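Local atomic coordinates of beta-glucosidase (Saccharopolyspora erythraea D, PDB entry 5M6G), a protein that probably hydrolyses terminal, non-reducing beta-D-glucosyl residues, releasing beta-D-glucose, as a member of glycosyl hydrolase family 3. Residues A434-A438 against I495-T501; L64-V68 against I373-K377; M107-Q112 against P123-G127; V182-R186 against I258-F263. All coordinates share one frame; numbering follows the deposited sequence.

Contacts 2, 3 and 4 lie in the N-terminal, TIM-barrel-related domain of this family 3 glycosidase, and contact 1 lies in the C-terminal domain. Contacts 2 and 3 are neighbours, with centres 13 Å apart. They share an amine: Lys377 NZ of contact 2 is 2.8 Å from Pro123 O of contact 3, a probable hydrogen bond. Contacts 3 and 4 both lie near the sugar pocket: the side chain of Tyr126 is about 10 Å from the bound sorbitol and that of Phe263 about 11 Å. Contact 1 stands apart, its nearest atoms about 12 Å from contact 4 and about 32 Å from contact 2.

Contact 1. Residues A434-A438 against I495-T501; sequences AGKNA and IAVVGET
Lys436 NZ donates to Gly499 O at 2.7 Å, and Asn437 ND2 serves two more carbonyls, one of them weakly. This is a parallel strand pair of the mixed sheet in the C-terminal domain, followed by a type I turn from Gly435 to Ala438 that folds over the end of strand 493-499. Asn437 ND2 bonds Glu500 O at 3.1 Å, from above the carbonyl plane, and makes a weak bond to Val498 O. Its backbone N bonds Val497 O at 3.0 Å. The strands pair through Ala434 N to Ile495 O and Val497 N to Ala434 O. Lys436 NZ also forms salt bridges with Asp517 and Asp520. The lysine chain runs extended to CE and bends only at its last torsion (chi4 -73°), which turns NZ onto Gly499 O. Cut back to alanine, Lys436 is likely to leave Gly499 O without this donor and Asp517 and Asp520 without the positive charge they share. Gly435 needs its lack of a side chain: a CB would clash with Val497 O. Further out, the CE of Lys436 rests 3.8 Å from Thr501 CG2, the two side chains crossing at about a right angle. Val497 packs under the turn. Its CG1 lies anti to the backbone N (chi1 -168°) and meets the backbone of Asn437, while its CB and CG2 each lie 3.8 Å from Ala438 CB.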
loop_
_atom_site.group_PDB
_atom_site.type_symbol
_atom_site.label_atom_id
_atom_site.label_comp_id
_atom_site.label_asym_id
_atom_site.label_seq_id
_atom_site.Cartn_x
_atom_site.Cartn_y
_atom_site.Cartn_z
ATOM N N ALA A 434 -1.933 29.112 1.677
ATOM C CA ALA A 434 -3.298 28.836 1.263
ATOM C C ALA A 434 -3.355 27.429 0.688
ATOM O O ALA A 434 -2.331 26.768 0.508
ATOM C CB ALA A 434 -3.790 29.848 0.223
ATOM N N GLY A 435 -4.564 26.987 0.389
ATOM C CA GLY A 435 -4.766 25.694 -0.256
ATOM C C GLY A 435 -5.480 24.701 0.649
ATOM O O GLY A 435 -5.240 24.648 1.862
ATOM N N LYS A 436 -6.358 23.884 0.050
ATOM C CA LYS A 436 -7.100 22.899 0.841
ATOM C C LYS A 436 -6.218 21.774 1.368
ATOM O O LYS A 436 -6.661 21.014 2.237
ATOM C CB LYS A 436 -8.252 22.314 0.018
ATOM C CG LYS A 436 -7.825 21.381 -1.110
ATOM C CD LYS A 436 -9.038 20.633 -1.692
ATOM C CE LYS A 436 -8.655 19.742 -2.871
ATOM N NZ LYS A 436 -8.328 20.483 -4.137
ATOM N N ASN A 437 -4.989 21.642 0.876
ATOM C CA ASN A 437 -4.072 20.619 1.356
ATOM C C ASN A 437 -2.970 21.185 2.245
ATOM O O ASN A 437 -2.027 20.463 2.572
ATOM C CB ASN A 437 -3.482 19.850 0.167
ATOM C CG ASN A 437 -4.499 18.921 -0.461
ATOM O OD1 ASN A 437 -5.543 18.677 0.133
ATOM N ND2 ASN A 437 -4.203 18.388 -1.656
ATOM N N ALA A 438 -3.079 22.452 2.665
ATOM C CA ALA A 438 -2.022 23.084 3.451
ATOM C C ALA A 438 -2.029 22.663 4.917
ATOM O O ALA A 438 -0.969 22.655 5.561
ATOM C CB ALA A 438 -2.143 24.614 3.369
ATOM N N ILE A 495 2.379 30.520 -0.561
ATOM C CA ILE A 495 2.494 29.081 -0.789
ATOM C C ILE A 495 1.088 28.515 -0.911
ATOM O O ILE A 495 0.281 28.642 0.016
ATOM C CB ILE A 495 3.264 28.382 0.346
ATOM C CG1 ILE A 495 4.636 29.028 0.526
ATOM C CG2 ILE A 495 3.397 26.870 0.069
ATOM C CD1 ILE A 495 5.250 28.748 1.880
ATOM N N ALA A 496 0.800 27.872 -2.040
ATOM C CA ALA A 496 -0.513 27.298 -2.303
ATOM C C ALA A 496 -0.367 25.782 -2.335
ATOM O O ALA A 496 0.205 25.230 -3.277
ATOM C CB ALA A 496 -1.089 27.823 -3.619
ATOM N N VAL A 497 -0.882 25.111 -1.311
ATOM C CA VAL A 497 -0.794 23.659 -1.210
ATOM C C VAL A 497 -2.127 23.115 -1.703
ATOM O O VAL A 497 -3.127 23.151 -0.986
ATOM C CB VAL A 497 -0.475 23.205 0.217
ATOM C CG1 VAL A 497 -0.091 21.726 0.219
ATOM C CG2 VAL A 497 0.655 24.044 0.789
ATOM N N VAL A 498 -2.130 22.598 -2.934
ATOM C CA VAL A 498 -3.348 22.202 -3.630
ATOM C C VAL A 498 -3.294 20.706 -3.940
ATOM O O VAL A 498 -2.400 19.995 -3.465
ATOM C CB VAL A 498 -3.521 23.038 -4.915
ATOM C CG1 VAL A 498 -3.615 24.548 -4.586
ATOM C CG2 VAL A 498 -2.366 22.784 -5.864
ATOM N N GLY A 499 -4.257 20.204 -4.723
ATOM C CA GLY A 499 -4.199 18.844 -5.232
ATOM C C GLY A 499 -5.437 18.033 -4.861
ATOM O O GLY A 499 -6.553 18.560 -4.790
ATOM N N GLU A 500 -5.228 16.737 -4.633
ATOM C CA GLU A 500 -6.343 15.818 -4.476
ATOM C C GLU A 500 -6.718 15.636 -3.010
ATOM O O GLU A 500 -5.922 15.886 -2.107
ATOM C CB GLU A 500 -5.994 14.455 -5.076
ATOM C CG GLU A 500 -5.450 14.518 -6.489
ATOM C CD GLU A 500 -5.246 13.128 -7.075
ATOM O OE1 GLU A 500 -4.282 12.439 -6.679
ATOM O OE2 GLU A 500 -6.078 12.727 -7.916
ATOM N N THR A 501 -7.948 15.186 -2.790
ATOM C CA THR A 501 -8.420 14.658 -1.519
ATOM C C THR A 501 -8.328 13.130 -1.539
ATOM O O THR A 501 -8.115 12.527 -2.598
ATOM C CB THR A 501 -9.853 15.124 -1.263
ATOM O OG1 THR A 501 -10.677 14.735 -2.361
ATOM C CG2 THR A 501 -9.901 16.662 -1.098
#

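Contact 2. Residues L64-V68 against I373-K377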
loop_
_atom_site.group_PDB
_atom_site.type_symbol
_atom_site.label_atom_id
_atom_site.label_comp_id
_atom_site.label_asym_id
_atom_site.label_seq_id
_atom_site.Cartn_x
_atom_site.Cartn_y
_atom_site.Cartn_z
ATOM N N LEU A 64 -9.572 -27.571 4.574
ATOM C CA LEU A 64 -10.401 -26.560 3.931
ATOM C C LEU A 64 -10.431 -25.288 4.762
ATOM O O LEU A 64 -10.298 -24.178 4.227
ATOM C CB LEU A 64 -11.815 -27.090 3.716
ATOM C CG LEU A 64 -11.874 -28.364 2.862
ATOM C CD1 LEU A 64 -13.296 -28.886 2.811
ATOM C CD2 LEU A 64 -11.326 -28.114 1.440
ATOM N N GLY A 65 -10.574 -25.437 6.081
ATOM C CA GLY A 65 -10.567 -24.278 6.958
ATOM C C GLY A 65 -9.319 -23.433 6.810
ATOM O O GLY A 65 -9.398 -22.203 6.793
ATOM N N GLN A 66 -8.150 -24.076 6.699
ATOM C CA GLN A 66 -6.908 -23.313 6.601
ATOM C C GLN A 66 -6.878 -22.419 5.373
ATOM O O GLN A 66 -6.149 -21.428 5.370
ATOM C CB GLN A 66 -5.682 -24.228 6.570
ATOM C CG GLN A 66 -5.316 -24.858 7.898
ATOM C CD GLN A 66 -4.986 -23.825 8.946
ATOM O OE1 GLN A 66 -4.033 -23.055 8.801
ATOM N NE2 GLN A 66 -5.777 -23.794 10.012
ATOM N N MET A 67 -7.652 -22.743 4.337
ATOM C CA MET A 67 -7.630 -21.974 3.099
ATOM C C MET A 67 -8.508 -20.729 3.156
ATOM O O MET A 67 -8.559 -19.979 2.178
ATOM C CB MET A 67 -8.045 -22.877 1.936
ATOM C CG MET A 67 -7.023 -23.977 1.679
ATOM S SD MET A 67 -7.559 -25.210 0.474
ATOM C CE MET A 67 -7.643 -24.186 -0.998
ATOM N N VAL A 68 -9.171 -20.482 4.282
ATOM C CA VAL A 68 -10.097 -19.364 4.439
ATOM C C VAL A 68 -9.402 -18.227 5.186
ATOM O O VAL A 68 -8.768 -18.446 6.230
ATOM C CB VAL A 68 -11.365 -19.812 5.185
ATOM C CG1 VAL A 68 -12.241 -18.603 5.515
ATOM C CG2 VAL A 68 -12.143 -20.859 4.360
ATOM N N ILE A 373 0.461 -22.646 3.192
ATOM C CA ILE A 373 -0.022 -21.835 4.315
ATOM C C ILE A 373 0.670 -22.246 5.608
ATOM O O ILE A 373 1.195 -21.404 6.348
ATOM C CB ILE A 373 -1.553 -21.950 4.455
ATOM C CG1 ILE A 373 -2.286 -21.353 3.256
ATOM C CG2 ILE A 373 -2.023 -21.309 5.766
ATOM C CD1 ILE A 373 -3.682 -21.954 3.056
ATOM N N LEU A 374 0.677 -23.551 5.907
ATOM C CA LEU A 374 1.223 -23.998 7.187
ATOM C C LEU A 374 2.716 -23.724 7.275
ATOM O O LEU A 374 3.223 -23.390 8.351
ATOM C CB LEU A 374 0.941 -25.486 7.397
ATOM C CG LEU A 374 -0.535 -25.843 7.529
ATOM C CD1 LEU A 374 -0.701 -27.367 7.516
ATOM C CD2 LEU A 374 -1.115 -25.217 8.804
ATOM N N THR A 375 3.439 -23.862 6.157
ATOM C CA THR A 375 4.868 -23.567 6.171
ATOM C C THR A 375 5.128 -22.148 6.660
ATOM O O THR A 375 5.999 -21.923 7.507
ATOM C CB THR A 375 5.462 -23.786 4.775
ATOM O OG1 THR A 375 5.467 -25.192 4.488
ATOM C CG2 THR A 375 6.892 -23.265 4.694
ATOM N N LYS A 376 4.352 -21.182 6.166
ATOM C CA LYS A 376 4.543 -19.798 6.584
ATOM C C LYS A 376 4.166 -19.599 8.048
ATOM O O LYS A 376 4.820 -18.828 8.764
ATOM C CB LYS A 376 3.738 -18.875 5.672
ATOM C CG LYS A 376 4.320 -18.809 4.260
ATOM C CD LYS A 376 5.658 -18.056 4.291
ATOM C CE LYS A 376 6.514 -18.296 3.035
ATOM N NZ LYS A 376 7.091 -19.687 2.961
ATOM N N LYS A 377 3.130 -20.296 8.522
ATOM C CA LYS A 377 2.802 -20.218 9.947
ATOM C C LYS A 377 3.949 -20.735 10.814
ATOM O O LYS A 377 4.285 -20.122 11.834
ATOM C CB LYS A 377 1.509 -20.981 10.234
ATOM C CG LYS A 377 0.270 -20.323 9.636
ATOM C CD LYS A 377 -1.007 -21.044 10.076
ATOM C CE LYS A 377 -2.248 -20.264 9.699
ATOM N NZ LYS A 377 -3.479 -20.859 10.308
#
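Gln66 OE1 accepts a hydrogen bond from Lys377 NZ at 2.7 Å. The amine lies in the carbonyl plane, on a lone pair, with a C=O...N angle of 127°. Lys377 is extended beyond CG and reaches across from its helix to place NZ there. Gln66 bends back at chi2 (-61°), which turns its amide to meet the amine. The same amine also bonds the backbone oxygens of Gly86 and Pro123, so three oxygens hold it in a buried setting. With a leucine in place of Gln66, the Lys377 amine loses its side-chain acceptor and would probably be less firmly fixed, held by the two backbone oxygens. The contact joins the C-terminal end of helix 60-66, just before strand 68-71 of the parallel sheet, to helix 363-379 in the N-terminal domain. The packing comes from Ile373 and Leu374, whose methyls rest against Gln66 oxygens. Leu374 CD2 lies 3.6 Å from Gln66 OE1, their side chains crossing at about a right angle. Ile373 points its CD1 at the turn after the first helix. That methyl lies 3.4 Å from Gln66 O and 3.9 Å from Met67 CA. Met67 turns its CB away, but its CG still makes an apolar contact with Ile373 CD1 at 4.1 Å.

Contact 3. Residues M107-Q112 against P123-G127; sequences MYDSYQ and PLIYG
Met107 meets Tyr126 near the ring's hydroxyl end: its CE lies 3.3 Å from Tyr126 OH. The contact packs helix 101-116 on the strand that follows it, in the beta-alpha-beta unit of strand 87-90, helix 101-116 and strand 125-128. The helix and strand segments run roughly antiparallel, with an angle of 144° between their directions. The methionine chain is extended through SD and bends at chi3, which swings the methyl over toward the tyrosine. The two side chains cross at about a right angle. Tyr126 OH itself is hydrogen-bonded to Ser90.

Tyr108 comes next. Its ring receives the CB of Tyr126 at the edge, near the ring plane, with CE1 to CB at 3.3 Å. The two tyrosine side chains slide past each other in opposite directions, and their ring planes are inclined at 58°. Tyr108 OH bonds Asp175, a ligand of a bound magnesium ion, so this helix lies beside that metal site.

One turn further, Tyr111 points at the strand. Its CB touches Leu124 CD2 at 3.7 Å, and its CD2 approaches the edge of the Tyr126 ring. Tyr111 OH is held by the backbone oxygen of Ala75.

Gln112 supplies the polar link. Its CG lies anti to the backbone N (chi1 -164°) and the chain bends at chi2, which sets the amide alongside the backbone of Leu124. There it both accepts and donates. Leu124 N bonds OE1 at 2.7 Å, on a lone pair in the carbonyl plane, and Gln112 NE2 donates to Leu124 O at 3.0 Å.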
loop_
_atom_site.group_PDB
_atom_site.type_symbol
_atom_site.label_atom_id
_atom_site.label_comp_id
_atom_site.label_asym_id
_atom_site.label_seq_id
_atom_site.Cartn_x
_atom_site.Cartn_y
_atom_site.Cartn_z
ATOM N N MET A 107 -7.369 -7.349 20.482
ATOM C CA MET A 107 -8.216 -8.018 19.504
ATOM C C MET A 107 -7.498 -9.216 18.897
ATOM O O MET A 107 -8.061 -10.313 18.804
ATOM C CB MET A 107 -8.625 -7.036 18.407
ATOM C CG MET A 107 -9.532 -7.651 17.330
ATOM S SD MET A 107 -9.822 -6.457 16.013
ATOM C CE MET A 107 -8.220 -6.429 15.218
ATOM N N TYR A 108 -6.244 -9.015 18.484
ATOM C CA TYR A 108 -5.453 -10.100 17.915
ATOM C C TYR A 108 -5.344 -11.275 18.886
ATOM O O TYR A 108 -5.607 -12.423 18.517
ATOM C CB TYR A 108 -4.066 -9.588 17.530
ATOM C CG TYR A 108 -3.190 -10.688 16.984
ATOM C CD1 TYR A 108 -3.165 -10.968 15.621
ATOM C CD2 TYR A 108 -2.429 -11.483 17.838
ATOM C CE1 TYR A 108 -2.375 -12.000 15.122
ATOM C CE2 TYR A 108 -1.658 -12.507 17.357
ATOM C CZ TYR A 108 -1.627 -12.761 16.000
ATOM O OH TYR A 108 -0.847 -13.783 15.529
ATOM N N ASP A 109 -4.940 -11.003 20.135
ATOM C CA ASP A 109 -4.782 -12.075 21.115
ATOM C C ASP A 109 -6.090 -12.800 21.374
ATOM O O ASP A 109 -6.089 -14.004 21.665
ATOM C CB ASP A 109 -4.234 -11.518 22.429
ATOM C CG ASP A 109 -2.775 -11.154 22.341
ATOM O OD1 ASP A 109 -2.143 -11.483 21.318
ATOM O OD2 ASP A 109 -2.256 -10.552 23.301
ATOM N N SER A 110 -7.212 -12.086 21.296
ATOM C CA SER A 110 -8.507 -12.724 21.498
ATOM C C SER A 110 -8.778 -13.756 20.405
ATOM O O SER A 110 -9.198 -14.887 20.688
ATOM C CB SER A 110 -9.597 -11.656 21.532
ATOM O OG SER A 110 -10.878 -12.234 21.632
ATOM N N TYR A 111 -8.532 -13.389 19.146
ATOM C CA TYR A 111 -8.685 -14.366 18.067
ATOM C C TYR A 111 -7.730 -15.535 18.253
ATOM O O TYR A 111 -8.115 -16.702 18.087
ATOM C CB TYR A 111 -8.453 -13.692 16.717
ATOM C CG TYR A 111 -9.675 -13.006 16.156
ATOM C CD1 TYR A 111 -10.659 -13.739 15.514
ATOM C CD2 TYR A 111 -9.841 -11.615 16.261
ATOM C CE1 TYR A 111 -11.780 -13.136 14.987
ATOM C CE2 TYR A 111 -10.969 -10.998 15.731
ATOM C CZ TYR A 111 -11.936 -11.768 15.099
ATOM O OH TYR A 111 -13.063 -11.195 14.553
ATOM N N GLN A 112 -6.491 -15.246 18.639
ATOM C CA GLN A 112 -5.489 -16.296 18.759
ATOM C C GLN A 112 -5.836 -17.276 19.875
ATOM O O GLN A 112 -5.697 -18.493 19.698
ATOM C CB GLN A 112 -4.119 -15.667 18.986
ATOM C CG GLN A 112 -2.963 -16.595 18.743
ATOM C CD GLN A 112 -2.922 -17.090 17.309
ATOM O OE1 GLN A 112 -3.590 -18.059 16.974
ATOM N NE2 GLN A 112 -2.146 -16.420 16.459
ATOM N N PRO A 123 -2.299 -22.188 15.124
ATOM C CA PRO A 123 -2.488 -20.763 15.391
ATOM C C PRO A 123 -2.988 -20.042 14.152
ATOM O O PRO A 123 -2.740 -20.449 13.008
ATOM C CB PRO A 123 -1.091 -20.284 15.809
ATOM C CG PRO A 123 -0.160 -21.256 15.177
ATOM C CD PRO A 123 -0.878 -22.569 15.084
ATOM N N LEU A 124 -3.747 -18.984 14.409
ATOM C CA LEU A 124 -4.242 -18.115 13.354
ATOM C C LEU A 124 -3.113 -17.253 12.803
ATOM O O LEU A 124 -2.170 -16.897 13.517
ATOM C CB LEU A 124 -5.338 -17.219 13.921
ATOM C CG LEU A 124 -6.395 -16.622 13.018
ATOM C CD1 LEU A 124 -7.259 -17.727 12.454
ATOM C CD2 LEU A 124 -7.223 -15.671 13.862
ATOM N N ILE A 125 -3.215 -16.899 11.522
ATOM C CA ILE A 125 -2.401 -15.834 10.939
ATOM C C ILE A 125 -3.340 -14.676 10.625
ATOM O O ILE A 125 -4.448 -14.882 10.111
ATOM C CB ILE A 125 -1.614 -16.319 9.699
ATOM C CG1 ILE A 125 -0.531 -15.314 9.288
ATOM C CG2 ILE A 125 -2.536 -16.630 8.512
ATOM C CD1 ILE A 125 0.377 -15.830 8.174
ATOM N N TYR A 126 -2.941 -13.467 11.008
ATOM C CA TYR A 126 -3.789 -12.293 10.862
ATOM C C TYR A 126 -3.160 -11.356 9.838
ATOM O O TYR A 126 -1.971 -11.051 9.930
ATOM C CB TYR A 126 -3.965 -11.574 12.207
ATOM C CG TYR A 126 -5.198 -10.698 12.288
ATOM C CD1 TYR A 126 -5.278 -9.498 11.575
ATOM C CD2 TYR A 126 -6.288 -11.072 13.073
ATOM C CE1 TYR A 126 -6.404 -8.696 11.650
ATOM C CE2 TYR A 126 -7.422 -10.276 13.151
ATOM C CZ TYR A 126 -7.473 -9.087 12.439
ATOM O OH TYR A 126 -8.603 -8.302 12.514
ATOM N N GLY A 127 -3.956 -10.918 8.860
ATOM C CA GLY A 127 -3.479 -10.013 7.825
ATOM C C GLY A 127 -4.114 -8.635 7.875
ATOM O O GLY A 127 -5.212 -8.471 8.415
#

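Contact 4. Residues V182-R186 against I258-F263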
loop_
_atom_site.group_PDB
_atom_site.type_symbol
_atom_site.label_atom_id
_atom_site.label_comp_id
_atom_site.label_asym_id
_atom_site.label_seq_id
_atom_site.Cartn_x
_atom_site.Cartn_y
_atom_site.Cartn_z
ATOM N N VAL A 182 3.696 -3.923 -5.812
ATOM C CA VAL A 182 4.743 -3.872 -6.820
ATOM C C VAL A 182 4.154 -3.576 -8.195
ATOM O O VAL A 182 4.834 -3.720 -9.219
ATOM C CB VAL A 182 5.580 -5.163 -6.812
ATOM C CG1 VAL A 182 6.148 -5.410 -5.399
ATOM C CG2 VAL A 182 4.754 -6.366 -7.287
ATOM N N CYS A 183 2.884 -3.174 -8.225
ATOM C CA CYS A 183 2.218 -2.642 -9.402
ATOM C C CYS A 183 3.075 -1.598 -10.103
ATOM O O CYS A 183 3.647 -0.714 -9.461
ATOM C CB CYS A 183 0.877 -2.029 -8.972
ATOM S SG CYS A 183 0.912 -0.877 -7.476
ATOM N N VAL A 184 3.156 -1.708 -11.428
ATOM C CA VAL A 184 3.827 -0.728 -12.277
ATOM C C VAL A 184 2.723 0.083 -12.943
ATOM O O VAL A 184 2.084 -0.384 -13.890
ATOM C CB VAL A 184 4.734 -1.410 -13.305
ATOM C CG1 VAL A 184 5.384 -0.384 -14.193
ATOM C CG2 VAL A 184 5.786 -2.255 -12.598
ATOM N N ALA A 185 2.485 1.297 -12.448
ATOM C CA ALA A 185 1.339 2.089 -12.885
ATOM C C ALA A 185 1.679 2.778 -14.203
ATOM O O ALA A 185 2.530 3.673 -14.238
ATOM C CB ALA A 185 0.948 3.106 -11.817
ATOM N N ARG A 186 1.004 2.371 -15.279
ATOM C CA ARG A 186 1.243 2.912 -16.610
ATOM C C ARG A 186 0.195 3.920 -17.062
ATOM O O ARG A 186 0.376 4.533 -18.119
ATOM C CB ARG A 186 1.304 1.771 -17.644
ATOM C CG ARG A 186 2.234 0.639 -17.267
ATOM C CD ARG A 186 3.685 0.982 -17.530
ATOM N NE ARG A 186 3.985 1.068 -18.964
ATOM C CZ ARG A 186 5.132 1.549 -19.439
ATOM N NH1 ARG A 186 5.355 1.597 -20.750
ATOM N NH2 ARG A 186 6.065 1.982 -18.596
ATOM N N ILE A 258 7.361 -5.641 -18.517
ATOM C CA ILE A 258 6.986 -4.474 -17.718
ATOM C C ILE A 258 6.485 -4.864 -16.324
ATOM O O ILE A 258 6.959 -4.336 -15.318
ATOM C CB ILE A 258 5.935 -3.624 -18.463
ATOM C CG1 ILE A 258 6.485 -3.158 -19.812
ATOM C CG2 ILE A 258 5.504 -2.433 -17.590
ATOM C CD1 ILE A 258 5.533 -2.241 -20.584
ATOM N N HIS A 259 5.526 -5.790 -16.239
ATOM C CA HIS A 259 4.780 -5.994 -15.000
ATOM C C HIS A 259 5.294 -7.145 -14.152
ATOM O O HIS A 259 5.183 -7.092 -12.921
ATOM C CB HIS A 259 3.297 -6.216 -15.321
ATOM C CG HIS A 259 2.679 -5.074 -16.068
ATOM N ND1 HIS A 259 2.194 -3.951 -15.433
ATOM C CD2 HIS A 259 2.498 -4.865 -17.396
ATOM C CE1 HIS A 259 1.728 -3.104 -16.337
ATOM N NE2 HIS A 259 1.901 -3.635 -17.535
ATOM N N LEU A 260 5.852 -8.173 -14.776
ATOM C CA LEU A 260 6.367 -9.341 -14.078
ATOM C C LEU A 260 7.656 -9.114 -13.279
ATOM O O LEU A 260 7.800 -9.716 -12.209
ATOM C CB LEU A 260 6.586 -10.473 -15.082
ATOM C CG LEU A 260 6.824 -11.836 -14.430
ATOM C CD1 LEU A 260 5.600 -12.273 -13.615
ATOM C CD2 LEU A 260 7.177 -12.858 -15.496
ATOM N N PRO A 261 8.618 -8.308 -13.746
ATOM C CA PRO A 261 9.946 -8.286 -13.093
ATOM C C PRO A 261 9.891 -7.938 -11.613
ATOM O O PRO A 261 10.655 -8.524 -10.830
ATOM C CB PRO A 261 10.714 -7.221 -13.895
ATOM C CG PRO A 261 10.143 -7.370 -15.270
ATOM C CD PRO A 261 8.667 -7.571 -15.026
ATOM N N PRO A 262 9.047 -6.992 -11.172
ATOM C CA PRO A 262 9.001 -6.727 -9.720
ATOM C C PRO A 262 8.571 -7.935 -8.903
ATOM O O PRO A 262 9.017 -8.085 -7.759
ATOM C CB PRO A 262 7.994 -5.579 -9.602
ATOM C CG PRO A 262 8.121 -4.861 -10.908
ATOM C CD PRO A 262 8.243 -5.991 -11.903
ATOM N N PHE A 263 7.733 -8.807 -9.457
ATOM C CA PHE A 263 7.410 -10.041 -8.749
ATOM C C PHE A 263 8.621 -10.959 -8.656
ATOM O O PHE A 263 8.861 -11.564 -7.605
ATOM C CB PHE A 263 6.234 -10.744 -9.425
ATOM C CG PHE A 263 4.930 -10.062 -9.173
ATOM C CD1 PHE A 263 4.275 -10.230 -7.953
ATOM C CD2 PHE A 263 4.398 -9.190 -10.118
ATOM C CE1 PHE A 263 3.074 -9.570 -7.704
ATOM C CE2 PHE A 263 3.212 -8.517 -9.879
ATOM C CZ PHE A 263 2.548 -8.702 -8.664
HETATM O O HOH W 1 4.109 -5.275 -11.208
HETATM O O HOH W 2 1.445 -3.545 -12.777
#
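Val182 meets Phe263 because of how the valine is turned at its first torsion. Its CG2 sits between the backbone N and the carbonyl carbon (chi1, measured to CG1, is -55°), a turn that places this methyl over the phenylalanine ring. The result is a CH-pi contact: Val182 CG2 lies 3.6 Å from the centroid of the Phe263 ring, 14° off the ring normal. Val182 CB also packs on Pro262 CB at 3.7 Å. Val184 CG1 meets Ile258 CG2, while Val184 CG2 lies 3.9 Å from Pro262 CG.

This packing joins the loop after strand 176-177, which carries the Cys181-Cys183 disulfide, to the junction of helices 252-259 and 261-268 in the N-terminal domain. Phe263 also meets Tyr233 edge-to-face on strand 229-233. Water joins the two segments at two points. One water bridges Val182 O and His259 O. The other accepts from Val184 N at 2.8 Å and lies in plane at the edge of the His259 ring, 2.8 Å from ND1.

At the far end Arg186 bends at chi2 and chi3, which folds its guanidinium over Ile258. CD1 of Ile258 sits over one face of that group, 3.8 Å from Arg186 NH1. Arg186 NH2 bonds the backbone oxygen of Glu199, a residue of a magnesium site. The guanidinium and the His259 ring stand nearly perpendicular, at 88°.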